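PDB 3EO7: putative Nitroreductase from Anabaena variabilis ATCC 29413, which binds flavin mononucleotide and probably acts as a flavin-dependent oxidoreductase of the nitroreductase type. Local coordinates for residues L345-Y358 with L463-L476. Sequence-based numbering, arbitrary orientation.
Sequences LTFDELKALLDFTY and LGQRLNLAAIQLNL
Arg466 meets the C-terminal end of helix 347-358 at Phe356, where two helices of a nitroreductase-type alpha/beta unit cross with 138° between their N-to-C directions, an oblique, roughly antiparallel pairing that illustrates how polar and apolar contacts divide one interface. Both direct hydrogen bonds across the contact lie at that end. Side-on, NE and NH2 of Arg466 both grip Phe356 O, NH2 at 2.9 Å and nearly in line with the carbonyl bond, with the oxygen in the guanidinium plane. The same guanidinium lies flat over one face of the Phe356 ring, planes 24° apart, in a cation-pi stack with Arg466 CZ 4.3 Å from the centroid of the Phe356 ring. A bend at chi3 (71°) turns the guanidinium toward the end of helix 347-358, while its NH1 forms a salt bridge with Glu197. A leucine in its place has no guanidinium, and would probably leave Phe356 O without these two bonds and Glu197 without its partner charge.

Apolar packing takes over along the rest of the crossing. Leu353 CD2 presses against the second helix 3.5 Å from Ala470 CB, a small residue that lets the backbones come close, and also touches Leu474 CD1. Leu476 CD1 reaches both Leu353 CD1 and Leu345. Thr357 lies across Leu467; with CG2 anti to its backbone N, the methyl faces Leu463 O, while Thr357 OG1 is bonded back to Leu353 O at 2.8 Å.

At the other end of the contact, the start of helix 347-358 faces the end of helix 452-473. Thr346 and Glu349 form a capping box, and a Schellman motif with Asn475 at C-prime terminates helix 452-473. Glu349 OE1 is salt-bridged to Arg509; Glu349 OE2 accepts from a water at 2.7 Å, which also donates to Leu474 O at 2.8 Å.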
loop_
_atom_site.group_PDB
_atom_site.type_symbol
_atom_site.label_atom_id
_atom_site.label_comp_id
_atom_site.label_asym_id
_atom_site.label_seq_id
_atom_site.Cartn_x
_atom_site.Cartn_y
_atom_site.Cartn_z
ATOM N N LEU A 345 -7.674 15.166 -18.586
ATOM C CA LEU A 345 -8.068 15.622 -17.263
ATOM C C LEU A 345 -7.982 17.142 -17.300
ATOM O O LEU A 345 -7.244 17.706 -18.119
ATOM C CB LEU A 345 -7.119 15.132 -16.160
ATOM C CG LEU A 345 -7.530 13.906 -15.355
ATOM C CD1 LEU A 345 -8.036 12.782 -16.212
ATOM C CD2 LEU A 345 -6.365 13.513 -14.426
ATOM N N THR A 346 -8.720 17.804 -16.422
ATOM C CA THR A 346 -8.523 19.224 -16.235
ATOM C C THR A 346 -7.374 19.395 -15.240
ATOM O O THR A 346 -7.059 18.505 -14.458
ATOM C CB THR A 346 -9.755 19.944 -15.686
ATOM O OG1 THR A 346 -10.043 19.494 -14.357
ATOM C CG2 THR A 346 -10.971 19.753 -16.604
ATOM N N PHE A 347 -6.741 20.561 -15.242
ATOM C CA PHE A 347 -5.663 20.776 -14.286
ATOM C C PHE A 347 -6.242 20.756 -12.862
ATOM O O PHE A 347 -5.617 20.200 -11.953
ATOM C CB PHE A 347 -4.910 22.060 -14.602
ATOM C CG PHE A 347 -3.711 22.307 -13.743
ATOM C CD1 PHE A 347 -2.833 21.294 -13.396
ATOM C CD2 PHE A 347 -3.438 23.589 -13.295
ATOM C CE1 PHE A 347 -1.731 21.547 -12.612
ATOM C CE2 PHE A 347 -2.312 23.838 -12.510
ATOM C CZ PHE A 347 -1.464 22.811 -12.188
ATOM N N ASP A 348 -7.436 21.312 -12.681
ATOM C CA ASP A 348 -8.092 21.224 -11.362
ATOM C C ASP A 348 -8.272 19.774 -10.877
ATOM O O ASP A 348 -8.138 19.488 -9.679
ATOM C CB ASP A 348 -9.438 21.946 -11.349
ATOM C CG ASP A 348 -9.297 23.461 -11.211
ATOM O OD1 ASP A 348 -8.186 23.974 -10.939
ATOM O OD2 ASP A 348 -10.335 24.136 -11.374
ATOM N N GLU A 349 -8.600 18.863 -11.795
ATOM C CA GLU A 349 -8.745 17.457 -11.432
ATOM C C GLU A 349 -7.406 16.904 -10.950
ATOM O O GLU A 349 -7.326 16.226 -9.934
ATOM C CB GLU A 349 -9.287 16.640 -12.607
ATOM C CG GLU A 349 -10.801 16.775 -12.781
ATOM C CD GLU A 349 -11.352 16.228 -14.098
ATOM O OE1 GLU A 349 -10.572 16.104 -15.078
ATOM O OE2 GLU A 349 -12.602 15.993 -14.154
ATOM N N LEU A 350 -6.340 17.156 -11.708
ATOM C CA LEU A 350 -5.017 16.683 -11.314
ATOM C C LEU A 350 -4.642 17.275 -9.960
ATOM O O LEU A 350 -4.164 16.565 -9.102
ATOM C CB LEU A 350 -3.949 17.054 -12.360
ATOM C CG LEU A 350 -2.522 16.602 -12.013
ATOM C CD1 LEU A 350 -2.451 15.065 -11.880
ATOM C CD2 LEU A 350 -1.545 17.150 -13.062
ATOM N N LYS A 351 -4.830 18.587 -9.789
ATOM C CA LYS A 351 -4.508 19.229 -8.505
ATOM C C LYS A 351 -5.279 18.602 -7.339
ATOM O O LYS A 351 -4.721 18.428 -6.248
ATOM C CB LYS A 351 -4.746 20.731 -8.540
ATOM C CG LYS A 351 -3.687 21.500 -9.336
ATOM C CD LYS A 351 -3.932 23.011 -9.378
ATOM C CE LYS A 351 -5.147 23.379 -10.203
ATOM N NZ LYS A 351 -5.274 24.890 -10.351
ATOM N N ALA A 352 -6.555 18.292 -7.557
ATOM C CA ALA A 352 -7.397 17.698 -6.503
ATOM C C ALA A 352 -6.848 16.319 -6.091
ATOM O O ALA A 352 -6.781 16.012 -4.886
ATOM C CB ALA A 352 -8.858 17.624 -6.948
ATOM N N LEU A 353 -6.449 15.505 -7.082
ATOM C CA LEU A 353 -5.860 14.180 -6.814
ATOM C C LEU A 353 -4.609 14.315 -5.953
ATOM O O LEU A 353 -4.434 13.593 -4.963
ATOM C CB LEU A 353 -5.506 13.452 -8.113
ATOM C CG LEU A 353 -6.626 13.181 -9.089
ATOM C CD1 LEU A 353 -6.071 12.457 -10.326
ATOM C CD2 LEU A 353 -7.707 12.397 -8.396
ATOM N N LEU A 354 -3.738 15.260 -6.332
ATOM C CA LEU A 354 -2.491 15.474 -5.600
ATOM C C LEU A 354 -2.765 15.995 -4.191
ATOM O O LEU A 354 -2.052 15.661 -3.240
ATOM C CB LEU A 354 -1.578 16.431 -6.361
ATOM C CG LEU A 354 -1.067 15.941 -7.713
ATOM C CD1 LEU A 354 -0.209 17.057 -8.433
ATOM C CD2 LEU A 354 -0.285 14.631 -7.531
ATOM N N ASP A 355 -3.769 16.840 -4.065
ATOM C CA ASP A 355 -4.108 17.420 -2.769
ATOM C C ASP A 355 -4.547 16.345 -1.775
ATOM O O ASP A 355 -4.073 16.309 -0.650
ATOM C CB ASP A 355 -5.223 18.455 -2.938
ATOM C CG ASP A 355 -5.507 19.213 -1.655
ATOM O OD1 ASP A 355 -4.630 19.975 -1.212
ATOM O OD2 ASP A 355 -6.634 19.048 -1.116
ATOM N N PHE A 356 -5.427 15.452 -2.215
ATOM C CA PHE A 356 -5.928 14.408 -1.335
ATOM C C PHE A 356 -4.808 13.423 -0.978
ATOM O O PHE A 356 -4.745 12.916 0.128
ATOM C CB PHE A 356 -7.117 13.686 -1.922
ATOM C CG PHE A 356 -7.588 12.554 -1.054
ATOM C CD1 PHE A 356 -8.209 12.840 0.155
ATOM C CD2 PHE A 356 -7.421 11.241 -1.411
ATOM C CE1 PHE A 356 -8.643 11.819 0.998
ATOM C CE2 PHE A 356 -7.878 10.199 -0.567
ATOM C CZ PHE A 356 -8.475 10.502 0.644
ATOM N N THR A 357 -3.925 13.162 -1.942
ATOM C CA THR A 357 -2.894 12.155 -1.754
ATOM C C THR A 357 -1.757 12.665 -0.879
ATOM O O THR A 357 -1.325 11.966 0.032
ATOM C CB THR A 357 -2.354 11.717 -3.118
ATOM O OG1 THR A 357 -3.444 11.199 -3.899
ATOM C CG2 THR A 357 -1.214 10.663 -2.963
ATOM N N TYR A 358 -1.281 13.873 -1.178
ATOM C CA TYR A 358 -0.111 14.464 -0.516
ATOM C C TYR A 358 -0.315 15.562 0.516
ATOM O O TYR A 358 0.661 15.948 1.170
ATOM C CB TYR A 358 0.854 15.005 -1.584
ATOM C CG TYR A 358 1.410 13.937 -2.506
ATOM C CD1 TYR A 358 2.564 13.267 -2.188
ATOM C CD2 TYR A 358 0.781 13.623 -3.700
ATOM C CE1 TYR A 358 3.105 12.300 -3.046
ATOM C CE2 TYR A 358 1.306 12.645 -4.556
ATOM C CZ TYR A 358 2.477 12.004 -4.217
ATOM O OH TYR A 358 3.029 11.058 -5.047
ATOM N N LEU A 463 0.247 5.704 -0.884
ATOM C CA LEU A 463 0.004 6.886 -1.739
ATOM C C LEU A 463 -0.902 6.489 -2.906
ATOM O O LEU A 463 -1.858 7.198 -3.223
ATOM C CB LEU A 463 1.332 7.464 -2.245
ATOM C CG LEU A 463 2.254 8.107 -1.212
ATOM C CD1 LEU A 463 3.593 8.486 -1.901
ATOM C CD2 LEU A 463 1.583 9.352 -0.547
ATOM N N GLY A 464 -0.576 5.383 -3.559
ATOM C CA GLY A 464 -1.369 4.888 -4.673
ATOM C C GLY A 464 -2.843 4.736 -4.323
ATOM O O GLY A 464 -3.718 5.110 -5.086
ATOM N N GLN A 465 -3.141 4.231 -3.130
ATOM C CA GLN A 465 -4.546 3.999 -2.817
ATOM C C GLN A 465 -5.287 5.324 -2.670
ATOM O O GLN A 465 -6.443 5.431 -3.053
ATOM C CB GLN A 465 -4.713 3.129 -1.580
ATOM C CG GLN A 465 -6.150 2.726 -1.308
ATOM C CD GLN A 465 -6.776 1.806 -2.368
ATOM O OE1 GLN A 465 -6.138 1.417 -3.331
ATOM N NE2 GLN A 465 -8.056 1.448 -2.170
ATOM N N ARG A 466 -4.612 6.327 -2.092
ATOM C CA ARG A 466 -5.234 7.631 -1.956
ATOM C C ARG A 466 -5.509 8.200 -3.344
ATOM O O ARG A 466 -6.560 8.765 -3.581
ATOM C CB ARG A 466 -4.366 8.566 -1.124
ATOM C CG ARG A 466 -4.220 8.133 0.345
ATOM C CD ARG A 466 -3.418 9.143 1.162
ATOM N NE ARG A 466 -4.137 10.401 1.416
ATOM C CZ ARG A 466 -4.781 10.695 2.547
ATOM N NH1 ARG A 466 -4.813 9.823 3.525
ATOM N NH2 ARG A 466 -5.397 11.855 2.709
ATOM N N LEU A 467 -4.567 8.027 -4.266
ATOM C CA LEU A 467 -4.748 8.500 -5.640
ATOM C C LEU A 467 -5.895 7.757 -6.333
ATOM O O LEU A 467 -6.678 8.369 -7.050
ATOM C CB LEU A 467 -3.448 8.305 -6.484
ATOM C CG LEU A 467 -2.256 9.221 -6.260
ATOM C CD1 LEU A 467 -0.968 8.648 -6.895
ATOM C CD2 LEU A 467 -2.594 10.616 -6.858
ATOM N N ASN A 468 -5.969 6.433 -6.162
ATOM C CA ASN A 468 -7.023 5.629 -6.761
ATOM C C ASN A 468 -8.421 6.078 -6.265
ATOM O O ASN A 468 -9.330 6.269 -7.052
ATOM C CB ASN A 468 -6.843 4.114 -6.508
ATOM C CG ASN A 468 -5.886 3.445 -7.497
ATOM O OD1 ASN A 468 -6.313 2.599 -8.293
ATOM N ND2 ASN A 468 -4.607 3.812 -7.457
ATOM N N LEU A 469 -8.554 6.244 -4.956
ATOM C CA LEU A 469 -9.825 6.651 -4.345
ATOM C C LEU A 469 -10.212 8.054 -4.805
ATOM O O LEU A 469 -11.369 8.288 -5.211
ATOM C CB LEU A 469 -9.739 6.535 -2.830
ATOM C CG LEU A 469 -9.703 5.095 -2.282
ATOM C CD1 LEU A 469 -9.404 5.092 -0.758
ATOM C CD2 LEU A 469 -10.994 4.336 -2.627
ATOM N N ALA A 470 -9.259 8.970 -4.805
ATOM C CA ALA A 470 -9.537 10.323 -5.292
ATOM C C ALA A 470 -10.005 10.316 -6.753
ATOM O O ALA A 470 -10.947 11.035 -7.108
ATOM C CB ALA A 470 -8.337 11.262 -5.092
ATOM N N ALA A 471 -9.356 9.519 -7.590
ATOM C CA ALA A 471 -9.700 9.437 -9.005
ATOM C C ALA A 471 -11.130 8.974 -9.144
ATOM O O ALA A 471 -11.915 9.581 -9.854
ATOM C CB ALA A 471 -8.735 8.465 -9.767
ATOM N N ILE A 472 -11.475 7.877 -8.476
ATOM C CA ILE A 472 -12.830 7.335 -8.545
ATOM C C ILE A 472 -13.867 8.324 -8.019
ATOM O O ILE A 472 -14.917 8.488 -8.636
ATOM C CB ILE A 472 -12.933 5.980 -7.806
ATOM C CG1 ILE A 472 -12.025 4.927 -8.477
ATOM C CG2 ILE A 472 -14.435 5.546 -7.677
ATOM C CD1 ILE A 472 -12.274 4.691 -9.980
ATOM N N GLN A 473 -13.573 9.016 -6.916
ATOM C CA GLN A 473 -14.467 10.046 -6.400
ATOM C C GLN A 473 -14.762 11.136 -7.418
ATOM O O GLN A 473 -15.875 11.638 -7.471
ATOM C CB GLN A 473 -13.875 10.673 -5.153
ATOM C CG GLN A 473 -14.640 11.868 -4.545
ATOM C CD GLN A 473 -16.051 11.550 -4.098
ATOM O OE1 GLN A 473 -16.391 10.398 -3.827
ATOM N NE2 GLN A 473 -16.888 12.597 -3.990
ATOM N N LEU A 474 -13.758 11.485 -8.217
ATOM C CA LEU A 474 -13.867 12.490 -9.275
ATOM C C LEU A 474 -14.340 11.941 -10.633
ATOM O O LEU A 474 -14.245 12.653 -11.632
ATOM C CB LEU A 474 -12.535 13.228 -9.432
ATOM C CG LEU A 474 -12.050 14.021 -8.197
ATOM C CD1 LEU A 474 -10.818 14.831 -8.555
ATOM C CD2 LEU A 474 -13.113 14.924 -7.636
ATOM N N ASN A 475 -14.839 10.698 -10.660
ATOM C CA ASN A 475 -15.368 10.081 -11.890
ATOM C C ASN A 475 -14.317 9.941 -12.971
ATOM O O ASN A 475 -14.606 10.025 -14.175
ATOM C CB ASN A 475 -16.546 10.896 -12.417
ATOM C CG ASN A 475 -17.666 11.004 -11.406
ATOM O OD1 ASN A 475 -18.128 12.098 -11.090
ATOM N ND2 ASN A 475 -18.071 9.878 -10.862
ATOM N N LEU A 476 -13.099 9.692 -12.526
ATOM C CA LEU A 476 -11.961 9.496 -13.404
ATOM C C LEU A 476 -11.570 8.022 -13.423
ATOM O O LEU A 476 -12.124 7.196 -12.670
ATOM C CB LEU A 476 -10.782 10.339 -12.924
ATOM C CG LEU A 476 -11.010 11.849 -12.804
ATOM C CD1 LEU A 476 -9.711 12.480 -12.232
ATOM C CD2 LEU A 476 -11.447 12.469 -14.119
HETATM O O HOH W 1 -14.217 15.362 -12.117
#